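Local coordinates for protein putative deoxyribonuclease yjjV (Escherichia coli, PDB 1ZZM) that probably hydrolyses ester bonds, as a TatD-type metal-dependent hydrolase that binds two divalent metal cations per subunit, at residues G99-G104 and I131-R136; R111-L116 and L141-K146; T137-A142 and A166-Q171. All blocks are in the same frame, centred on the assembly; numbering follows the deposited sequence.

Contact 1 of 3, residues G99-G104 and I131-R136; sequences GLDLFG and ILHSRR. With ZN (zinc ion), chain C.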
loop_
_atom_site.group_PDB
_atom_site.type_symbol
_atom_site.label_atom_id
_atom_site.label_comp_id
_atom_site.label_asym_id
_atom_site.label_seq_id
_atom_site.Cartn_x
_atom_site.Cartn_y
_atom_site.Cartn_z
ATOM N N GLY A 99 0.809 -2.253 -10.279
ATOM C CA GLY A 99 1.990 -1.440 -10.425
ATOM C C GLY A 99 3.001 -2.073 -11.370
ATOM O O GLY A 99 2.641 -2.840 -12.261
ATOM N N LEU A 100 4.259 -1.677 -11.184
ATOM C CA LEU A 100 5.357 -2.118 -12.017
ATOM C C LEU A 100 6.544 -2.515 -11.164
ATOM O O LEU A 100 6.722 -2.019 -10.051
ATOM C CB LEU A 100 5.796 -0.985 -12.933
ATOM C CG LEU A 100 4.660 -0.319 -13.723
ATOM C CD1 LEU A 100 5.197 0.978 -14.226
ATOM C CD2 LEU A 100 4.139 -1.222 -14.860
ATOM N N ASP A 101 7.394 -3.377 -11.702
ATOM C CA ASP A 101 8.548 -3.818 -10.910
ATOM C C ASP A 101 9.595 -4.299 -11.921
ATOM O O ASP A 101 9.361 -5.291 -12.618
ATOM C CB ASP A 101 8.080 -4.971 -10.025
ATOM C CG ASP A 101 9.144 -5.455 -9.062
ATOM O OD1 ASP A 101 10.313 -5.485 -9.465
ATOM O OD2 ASP A 101 8.808 -5.810 -7.901
ATOM N N LEU A 102 10.747 -3.638 -11.980
ATOM C CA LEU A 102 11.757 -4.034 -12.952
ATOM C C LEU A 102 12.777 -5.032 -12.447
ATOM O O LEU A 102 13.850 -5.176 -13.029
ATOM C CB LEU A 102 12.477 -2.802 -13.525
ATOM C CG LEU A 102 11.747 -2.112 -14.694
ATOM C CD1 LEU A 102 12.497 -0.835 -15.065
ATOM C CD2 LEU A 102 11.629 -3.044 -15.899
ATOM N N PHE A 103 12.447 -5.728 -11.374
ATOM C CA PHE A 103 13.359 -6.713 -10.831
ATOM C C PHE A 103 13.272 -7.990 -11.668
ATOM O O PHE A 103 12.183 -8.385 -12.102
ATOM C CB PHE A 103 12.988 -7.058 -9.393
ATOM C CG PHE A 103 14.041 -7.852 -8.696
ATOM C CD1 PHE A 103 15.203 -7.229 -8.245
ATOM C CD2 PHE A 103 13.920 -9.233 -8.563
ATOM C CE1 PHE A 103 16.234 -7.974 -7.672
ATOM C CE2 PHE A 103 14.940 -9.988 -7.993
ATOM C CZ PHE A 103 16.103 -9.357 -7.547
ATOM N N GLY A 104 14.419 -8.628 -11.897
ATOM C CA GLY A 104 14.434 -9.870 -12.654
ATOM C C GLY A 104 15.137 -9.790 -13.995
ATOM O O GLY A 104 15.282 -8.715 -14.573
ATOM N N ILE A 131 -3.684 1.337 -5.121
ATOM C CA ILE A 131 -2.559 1.062 -4.221
ATOM C C ILE A 131 -1.507 0.553 -5.187
ATOM O O ILE A 131 -1.658 -0.503 -5.826
ATOM C CB ILE A 131 -2.919 -0.014 -3.166
ATOM C CG1 ILE A 131 -3.810 0.625 -2.085
ATOM C CG2 ILE A 131 -1.636 -0.596 -2.530
ATOM C CD1 ILE A 131 -4.261 -0.383 -0.954
ATOM N N LEU A 132 -0.438 1.322 -5.287
ATOM C CA LEU A 132 0.604 1.054 -6.244
ATOM C C LEU A 132 1.930 0.565 -5.701
ATOM O O LEU A 132 2.427 1.050 -4.677
ATOM C CB LEU A 132 0.856 2.330 -7.062
ATOM C CG LEU A 132 -0.316 2.907 -7.843
ATOM C CD1 LEU A 132 -0.042 4.412 -8.121
ATOM C CD2 LEU A 132 -0.508 2.109 -9.149
ATOM N N HIS A 133 2.487 -0.379 -6.460
ATOM C CA HIS A 133 3.794 -0.987 -6.214
ATOM C C HIS A 133 4.696 -0.414 -7.299
ATOM O O HIS A 133 4.309 -0.341 -8.476
ATOM C CB HIS A 133 3.702 -2.506 -6.408
ATOM C CG HIS A 133 5.006 -3.237 -6.232
ATOM N ND1 HIS A 133 5.425 -3.739 -5.023
ATOM C CD2 HIS A 133 5.946 -3.603 -7.133
ATOM C CE1 HIS A 133 6.563 -4.394 -5.179
ATOM N NE2 HIS A 133 6.904 -4.322 -6.454
ATOM N N SER A 134 5.900 -0.004 -6.913
ATOM C CA SER A 134 6.839 0.547 -7.881
ATOM C C SER A 134 8.241 0.224 -7.401
ATOM O O SER A 134 8.651 0.635 -6.315
ATOM C CB SER A 134 6.683 2.064 -8.004
ATOM O OG SER A 134 7.481 2.565 -9.101
ATOM N N ARG A 135 8.976 -0.521 -8.204
ATOM C CA ARG A 135 10.322 -0.861 -7.794
ATOM C C ARG A 135 11.200 -0.619 -9.022
ATOM O O ARG A 135 11.155 -1.394 -10.005
ATOM C CB ARG A 135 10.345 -2.317 -7.363
ATOM C CG ARG A 135 11.737 -2.828 -7.057
ATOM C CD ARG A 135 11.708 -4.332 -7.152
ATOM N NE ARG A 135 12.282 -4.968 -5.985
ATOM C CZ ARG A 135 11.929 -6.176 -5.579
ATOM N NH1 ARG A 135 11.004 -6.855 -6.259
ATOM N NH2 ARG A 135 12.493 -6.690 -4.498
ATOM N N ARG A 136 11.984 0.458 -8.953
ATOM C CA ARG A 136 12.874 0.856 -10.037
ATOM C C ARG A 136 12.090 1.285 -11.268
ATOM O O ARG A 136 12.620 1.281 -12.380
ATOM C CB ARG A 136 13.801 -0.307 -10.412
ATOM C CG ARG A 136 14.866 -0.605 -9.362
ATOM C CD ARG A 136 15.715 -1.824 -9.757
ATOM N NE ARG A 136 16.882 -1.971 -8.887
ATOM C CZ ARG A 136 17.251 -3.106 -8.291
ATOM N NH1 ARG A 136 16.543 -4.224 -8.461
ATOM N NH2 ARG A 136 18.336 -3.122 -7.518
HETATM ZN ZN ZN C . 4.539 -3.790 -3.188
HETATM O O HOH W 1 4.109 -5.562 -2.276
HETATM O O HOH W 2 6.715 -4.138 -2.175
#
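Asp101 lies alongside Arg135 and meets the edge of the His133 ring. Its OD2 is gripped twice. His133 NE2 donates to Asp101 OD2 at 2.8 Å, with OD2 close to the ring plane. That donor arrives on the anti side of the carboxylate and 35° out of its plane. Arg135 NH1 reaches Asp101 OD2 at 2.9 Å on the syn lone pair, which makes a salt bridge. Asp101 OD1 accepts from Phe103 N at 2.9 Å and closes an Asx turn. Both oxygens are therefore held, and the carboxylate has little freedom to rotate. CG of Asp101 stands anti to the backbone N (chi1 -175°), which sets the carboxylate between the imidazole and the guanidinium.

On its far side the His133 ring binds a zinc ion through ND1 at 2.0 Å. Two waters, Glu97 and His157 complete this site. Asp101 is thus a second-shell residue that probably helps to orient this metal ligand. Phe103 CG sits over one face of the Arg135 guanidinium, offset toward the rim, with the two planes 31° apart. Arg136 NH1 comes to the Phe103 ring edge, 3.3 Å from CD1, and the two groups are nearly coplanar. Asp101 and Phe103 also line a pocket that holds a polyethylene glycol molecule, probably from the crystallisation liquor.

The backbones pair as parallel strands. Leu100 N donates to His133 O, Arg135 N to Leu100 O, and Leu102 N to Arg135 O. Gly99 CA sits 3.2 Å from His133 O, and a CB here would clash with that oxygen. Leu100 and Ser134 point to the opposite face of the sheet from Asp101 and Arg135. There Leu100 packs on helix 109-125, and both it and Ser134 touch Leu141 of helix 138-148. Helix 109-125 links strands 95-101 and 130-135 as a beta-alpha-beta unit.

Contact 2 of 3, residues R111-L116 and L141-K146; sequences RQQWLL and LAMHLK. With ZN (zinc ion), chain D.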
loop_
_atom_site.group_PDB
_atom_site.type_symbol
_atom_site.label_atom_id
_atom_site.label_comp_id
_atom_site.label_asym_id
_atom_site.label_seq_id
_atom_site.Cartn_x
_atom_site.Cartn_y
_atom_site.Cartn_z
ATOM N N ARG A 111 4.258 -5.948 -21.039
ATOM C CA ARG A 111 3.024 -6.555 -20.561
ATOM C C ARG A 111 2.667 -5.995 -19.181
ATOM O O ARG A 111 1.491 -5.834 -18.889
ATOM C CB ARG A 111 3.105 -8.083 -20.454
ATOM C CG ARG A 111 1.786 -8.673 -19.915
ATOM C CD ARG A 111 1.601 -10.130 -20.296
ATOM N NE ARG A 111 0.425 -10.752 -19.674
ATOM C CZ ARG A 111 -0.837 -10.552 -20.040
ATOM N NH1 ARG A 111 -1.131 -9.723 -21.040
ATOM N NH2 ARG A 111 -1.817 -11.223 -19.438
ATOM N N GLN A 112 3.662 -5.716 -18.325
ATOM C CA GLN A 112 3.330 -5.134 -17.009
ATOM C C GLN A 112 2.582 -3.827 -17.200
ATOM O O GLN A 112 1.619 -3.521 -16.467
ATOM C CB GLN A 112 4.581 -4.795 -16.194
ATOM C CG GLN A 112 5.312 -5.991 -15.599
ATOM C CD GLN A 112 6.340 -5.547 -14.574
ATOM O OE1 GLN A 112 6.096 -4.614 -13.808
ATOM N NE2 GLN A 112 7.491 -6.229 -14.541
ATOM N N GLN A 113 3.062 -3.014 -18.141
ATOM C CA GLN A 113 2.404 -1.719 -18.366
ATOM C C GLN A 113 1.017 -1.850 -18.954
ATOM O O GLN A 113 0.116 -1.066 -18.619
ATOM C CB GLN A 113 3.262 -0.839 -19.252
ATOM C CG GLN A 113 4.546 -0.472 -18.522
ATOM C CD GLN A 113 5.526 0.237 -19.400
ATOM O OE1 GLN A 113 5.448 1.452 -19.576
ATOM N NE2 GLN A 113 6.449 -0.520 -19.984
ATOM N N TRP A 114 0.825 -2.817 -19.841
ATOM C CA TRP A 114 -0.530 -2.968 -20.413
ATOM C C TRP A 114 -1.471 -3.371 -19.278
ATOM O O TRP A 114 -2.610 -2.865 -19.159
ATOM C CB TRP A 114 -0.536 -4.073 -21.487
ATOM C CG TRP A 114 -1.888 -4.329 -22.032
ATOM C CD1 TRP A 114 -2.524 -3.606 -23.006
ATOM C CD2 TRP A 114 -2.795 -5.353 -21.628
ATOM N NE1 TRP A 114 -3.778 -4.126 -23.238
ATOM C CE2 TRP A 114 -3.972 -5.198 -22.402
ATOM C CE3 TRP A 114 -2.733 -6.390 -20.691
ATOM C CZ2 TRP A 114 -5.080 -6.044 -22.265
ATOM C CZ3 TRP A 114 -3.832 -7.230 -20.556
ATOM C CH2 TRP A 114 -4.993 -7.050 -21.342
ATOM N N LEU A 115 -1.000 -4.289 -18.441
ATOM C CA LEU A 115 -1.828 -4.782 -17.343
ATOM C C LEU A 115 -2.135 -3.675 -16.344
ATOM O O LEU A 115 -3.258 -3.576 -15.831
ATOM C CB LEU A 115 -1.145 -5.964 -16.635
ATOM C CG LEU A 115 -1.942 -6.547 -15.462
ATOM C CD1 LEU A 115 -3.321 -6.943 -15.946
ATOM C CD2 LEU A 115 -1.215 -7.793 -14.903
ATOM N N LEU A 116 -1.144 -2.855 -16.036
ATOM C CA LEU A 116 -1.391 -1.722 -15.141
ATOM C C LEU A 116 -2.465 -0.800 -15.737
ATOM O O LEU A 116 -3.387 -0.381 -15.049
ATOM C CB LEU A 116 -0.110 -0.900 -14.955
ATOM C CG LEU A 116 -0.246 0.437 -14.232
ATOM C CD1 LEU A 116 -0.628 0.193 -12.741
ATOM C CD2 LEU A 116 1.053 1.218 -14.358
ATOM N N LEU A 141 6.084 4.840 -14.025
ATOM C CA LEU A 141 4.789 4.798 -13.351
ATOM C C LEU A 141 4.199 6.199 -13.353
ATOM O O LEU A 141 3.032 6.375 -13.665
ATOM C CB LEU A 141 4.937 4.281 -11.910
ATOM C CG LEU A 141 3.619 4.334 -11.121
ATOM C CD1 LEU A 141 2.575 3.469 -11.835
ATOM C CD2 LEU A 141 3.836 3.841 -9.690
ATOM N N ALA A 142 5.017 7.197 -13.032
ATOM C CA ALA A 142 4.531 8.585 -13.037
ATOM C C ALA A 142 4.025 9.002 -14.432
ATOM O O ALA A 142 3.044 9.755 -14.555
ATOM C CB ALA A 142 5.638 9.543 -12.590
ATOM N N MET A 143 4.703 8.540 -15.477
ATOM C CA MET A 143 4.290 8.874 -16.832
ATOM C C MET A 143 2.854 8.379 -17.095
ATOM O O MET A 143 2.032 9.119 -17.639
ATOM C CB MET A 143 5.257 8.249 -17.842
ATOM C CG MET A 143 4.882 8.482 -19.295
ATOM S SD MET A 143 5.782 7.273 -20.366
ATOM C CE MET A 143 4.922 5.707 -19.879
ATOM N N HIS A 144 2.558 7.141 -16.685
ATOM C CA HIS A 144 1.217 6.559 -16.851
ATOM C C HIS A 144 0.206 7.286 -15.946
ATOM O O HIS A 144 -0.891 7.609 -16.390
ATOM C CB HIS A 144 1.201 5.040 -16.506
ATOM C CG HIS A 144 1.916 4.169 -17.512
ATOM N ND1 HIS A 144 1.423 3.925 -18.774
ATOM C CD2 HIS A 144 3.118 3.546 -17.458
ATOM C CE1 HIS A 144 2.290 3.199 -19.461
ATOM N NE2 HIS A 144 3.332 2.958 -18.684
ATOM N N LEU A 145 0.561 7.548 -14.682
ATOM C CA LEU A 145 -0.410 8.241 -13.808
ATOM C C LEU A 145 -0.781 9.612 -14.371
ATOM O O LEU A 145 -1.955 10.024 -14.336
ATOM C CB LEU A 145 0.134 8.407 -12.393
ATOM C CG LEU A 145 0.543 7.067 -11.736
ATOM C CD1 LEU A 145 1.178 7.339 -10.364
ATOM C CD2 LEU A 145 -0.654 6.150 -11.597
ATOM N N LYS A 146 0.222 10.346 -14.839
ATOM C CA LYS A 146 -0.071 11.648 -15.402
ATOM C C LYS A 146 -1.042 11.502 -16.588
ATOM O O LYS A 146 -2.043 12.200 -16.665
ATOM C CB LYS A 146 1.210 12.342 -15.847
ATOM C CG LYS A 146 0.956 13.783 -16.371
ATOM C CD LYS A 146 2.166 14.292 -17.131
ATOM C CE LYS A 146 1.964 15.714 -17.679
ATOM N NZ LYS A 146 2.122 16.733 -16.597
HETATM ZN ZN ZN D . -0.561 4.119 -19.609
#
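Gln113 and His144 join two neighbouring outer helices of the TIM-barrel-type fold through one straight hydrogen bond. His144 NE2 donates to Gln113 OE1 at 2.7 Å, with an N-H...O angle of 173°. The oxygen lies in the plane of the imidazole and is met on a lone pair, in the carbonyl plane. The amide and ring planes stand 83° apart, so the amide meets the ring edge crosswise.

The other ring nitrogen, His144 ND1, binds a zinc ion at 2.2 Å. Asp117 and His148 are the other protein ligands. With NE2 bound to Gln113 and ND1 to the metal, the ring is fixed at both nitrogens and cannot flip without losing them. This zinc is separate from the metal site that holds His133.

Outside this polar pair, Met143 CE lies over one face of the His144 ring, offset toward the rim. Gln113 is positioned in turn by its NE2, which bonds to Phe109 O one turn earlier. The helix segments run at 30° to each other, with axes 11.6 Å apart. Between them, on the side of the sheet, Leu116 also touches Leu100 and Ile98 of strand 95-101. Leu116 and Leu141 cross at about a right angle, and Leu116 CD2 meets Leu141 CD1 at 3.7 Å.

Contact 3 of 3, residues T137-A142 and A166-Q171; sequences THDKLA and AERFVQ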
loop_
_atom_site.group_PDB
_atom_site.type_symbol
_atom_site.label_atom_id
_atom_site.label_comp_id
_atom_site.label_asym_id
_atom_site.label_seq_id
_atom_site.Cartn_x
_atom_site.Cartn_y
_atom_site.Cartn_z
ATOM N N THR A 137 10.838 1.687 -11.063
ATOM C CA THR A 137 9.925 2.072 -12.145
ATOM C C THR A 137 9.208 3.389 -11.832
ATOM O O THR A 137 8.159 3.685 -12.421
ATOM C CB THR A 137 8.832 0.976 -12.306
ATOM O OG1 THR A 137 8.241 0.718 -11.025
ATOM C CG2 THR A 137 9.451 -0.325 -12.798
ATOM N N HIS A 138 9.762 4.201 -10.934
ATOM C CA HIS A 138 9.033 5.440 -10.574
ATOM C C HIS A 138 8.732 6.411 -11.719
ATOM O O HIS A 138 7.624 6.956 -11.799
ATOM C CB HIS A 138 9.773 6.187 -9.464
ATOM C CG HIS A 138 9.783 5.445 -8.163
ATOM N ND1 HIS A 138 10.785 5.591 -7.225
ATOM C CD2 HIS A 138 8.948 4.494 -7.681
ATOM C CE1 HIS A 138 10.571 4.754 -6.222
ATOM N NE2 HIS A 138 9.464 4.076 -6.475
ATOM N N ASP A 139 9.715 6.644 -12.586
ATOM C CA ASP A 139 9.542 7.560 -13.700
ATOM C C ASP A 139 8.455 7.062 -14.660
ATOM O O ASP A 139 7.571 7.812 -15.041
ATOM C CB ASP A 139 10.872 7.729 -14.448
ATOM C CG ASP A 139 11.958 8.363 -13.580
ATOM O OD1 ASP A 139 11.668 8.915 -12.490
ATOM O OD2 ASP A 139 13.131 8.304 -13.995
ATOM N N LYS A 140 8.521 5.792 -15.031
ATOM C CA LYS A 140 7.536 5.210 -15.936
ATOM C C LYS A 140 6.159 5.203 -15.306
ATOM O O LYS A 140 5.179 5.550 -15.958
ATOM C CB LYS A 140 7.943 3.783 -16.315
ATOM C CG LYS A 140 8.977 3.727 -17.438
ATOM C CD LYS A 140 8.359 4.255 -18.742
ATOM C CE LYS A 140 9.254 4.017 -19.942
ATOM N NZ LYS A 140 8.703 4.695 -21.161
ATOM N N LEU A 141 6.084 4.840 -14.025
ATOM C CA LEU A 141 4.789 4.798 -13.351
ATOM C C LEU A 141 4.199 6.199 -13.353
ATOM O O LEU A 141 3.032 6.375 -13.665
ATOM C CB LEU A 141 4.937 4.281 -11.910
ATOM C CG LEU A 141 3.619 4.334 -11.121
ATOM C CD1 LEU A 141 2.575 3.469 -11.835
ATOM C CD2 LEU A 141 3.836 3.841 -9.690
ATOM N N ALA A 142 5.017 7.197 -13.032
ATOM C CA ALA A 142 4.531 8.585 -13.037
ATOM C C ALA A 142 4.025 9.002 -14.432
ATOM O O ALA A 142 3.044 9.755 -14.555
ATOM C CB ALA A 142 5.638 9.543 -12.590
ATOM N N ALA A 166 9.466 11.382 -5.601
ATOM C CA ALA A 166 8.378 11.521 -4.627
ATOM C C ALA A 166 7.546 12.751 -4.912
ATOM O O ALA A 166 6.315 12.676 -4.960
ATOM C CB ALA A 166 8.932 11.592 -3.209
ATOM N N GLU A 167 8.208 13.892 -5.106
ATOM C CA GLU A 167 7.490 15.138 -5.373
ATOM C C GLU A 167 6.652 15.040 -6.640
ATOM O O GLU A 167 5.546 15.560 -6.685
ATOM C CB GLU A 167 8.458 16.322 -5.472
ATOM C CG GLU A 167 9.253 16.556 -4.192
ATOM C CD GLU A 167 10.102 17.823 -4.262
ATOM O OE1 GLU A 167 10.643 18.119 -5.349
ATOM O OE2 GLU A 167 10.232 18.507 -3.226
ATOM N N ARG A 168 7.154 14.348 -7.661
ATOM C CA ARG A 168 6.364 14.194 -8.884
ATOM C C ARG A 168 5.075 13.427 -8.597
ATOM O O ARG A 168 4.032 13.742 -9.141
ATOM C CB ARG A 168 7.151 13.468 -9.968
ATOM C CG ARG A 168 6.412 13.372 -11.310
ATOM C CD ARG A 168 7.333 12.677 -12.304
ATOM N NE ARG A 168 6.775 12.499 -13.636
ATOM C CZ ARG A 168 7.391 11.824 -14.603
ATOM N NH1 ARG A 168 8.580 11.279 -14.378
ATOM N NH2 ARG A 168 6.812 11.669 -15.786
ATOM N N PHE A 169 5.149 12.406 -7.746
ATOM C CA PHE A 169 3.936 11.651 -7.416
ATOM C C PHE A 169 2.977 12.551 -6.619
ATOM O O PHE A 169 1.769 12.571 -6.857
ATOM C CB PHE A 169 4.283 10.433 -6.556
ATOM C CG PHE A 169 4.880 9.277 -7.326
ATOM C CD1 PHE A 169 4.324 8.858 -8.544
ATOM C CD2 PHE A 169 5.986 8.583 -6.822
ATOM C CE1 PHE A 169 4.858 7.781 -9.226
ATOM C CE2 PHE A 169 6.524 7.496 -7.510
ATOM C CZ PHE A 169 5.959 7.090 -8.714
ATOM N N VAL A 170 3.527 13.301 -5.675
ATOM C CA VAL A 170 2.712 14.180 -4.832
ATOM C C VAL A 170 2.036 15.257 -5.697
ATOM O O VAL A 170 0.858 15.595 -5.485
ATOM C CB VAL A 170 3.601 14.842 -3.741
ATOM C CG1 VAL A 170 2.816 15.889 -2.946
ATOM C CG2 VAL A 170 4.100 13.765 -2.782
ATOM N N GLN A 171 2.777 15.770 -6.678
ATOM C CA GLN A 171 2.237 16.802 -7.560
ATOM C C GLN A 171 1.148 16.236 -8.482
ATOM O O GLN A 171 0.304 16.987 -8.977
ATOM C CB GLN A 171 3.393 17.500 -8.308
ATOM C CG GLN A 171 4.264 18.277 -7.280
ATOM C CD GLN A 171 5.636 18.761 -7.787
ATOM O OE1 GLN A 171 6.135 18.333 -8.841
ATOM N NE2 GLN A 171 6.268 19.641 -6.999
HETATM O O HOH W 3 9.740 10.573 -11.909
HETATM O O HOH W 4 8.683 10.085 -16.777
#
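Phe169 turns its ring edge toward the face of His138 in an offset edge-to-face pair. The planes are 83° apart and the centroids 5.6 Å apart. Phe169 CE2 comes nearest, 3.9 Å from His138 CD2. The His138 ring also stacks with Phe159. The guanidinium of Arg168 carries Ala142 CB over one face, offset toward the rim, at 3.3 Å from NE. Water 4 lies at its edge, in plane.

Phe169 CG lies beside its backbone N and anti to the carbonyl carbon (chi1 -77°), which swings the ring in against helix 138-148. There Phe169 CZ approaches His138 O at 3.5 Å and also touches Leu141 CD2. CE1 lies near Ala142 CB. Ala142 CB thus touches both Arg168 and Phe169, and its small size probably allows this.

Arg168 reaches across with an extended chain. No direct hydrogen bond spans the two segments; two waters do the work. Water 4 donates to Asp139 O and accepts from Arg168 NH2 at 2.6 Å. Water 3 accepts from Arg168 NH1 at 2.8 Å and lies close to Asp139 OD1. Asp139 OD1 and Arg168 NH1 are 4.3 Å apart, too far for a salt bridge, though their opposite charges probably still attract. Asp139 OD1 has a further partner in Gln165 NE2. A leucine in place of Arg168 would probably leave both waters without their donor and Asp139 without its nearby positive charge.

The two helix segments run nearly parallel, 14° apart, and Phe169 continues inward onto Ile176 of strand 175-178. This is side-by-side helix packing on the outside of a TIM-barrel-type fold.

The three contacts lie 10 to 12 Å apart, centre to centre, in one TIM-barrel-type domain. Contact 1 pairs strands 95-101 and 130-135 of the parallel five-stranded sheet. Contact 2 pairs the helices that follow those strands, 109-125 and 138-148. Its segments alternate with those of contact 1 along the chain. Contact 3 begins after contact 1 closes and joins helix 138-148 to helix 163-171. Contacts 2 and 3 share Leu141 and Ala142. Gln112 ties contact 2 to Asp101 of contact 1, and Thr137 packs against Leu102. The helix layer of contacts 2 and 3 thus backs the sheet in which strand 130-135 carries the zinc ligand His133.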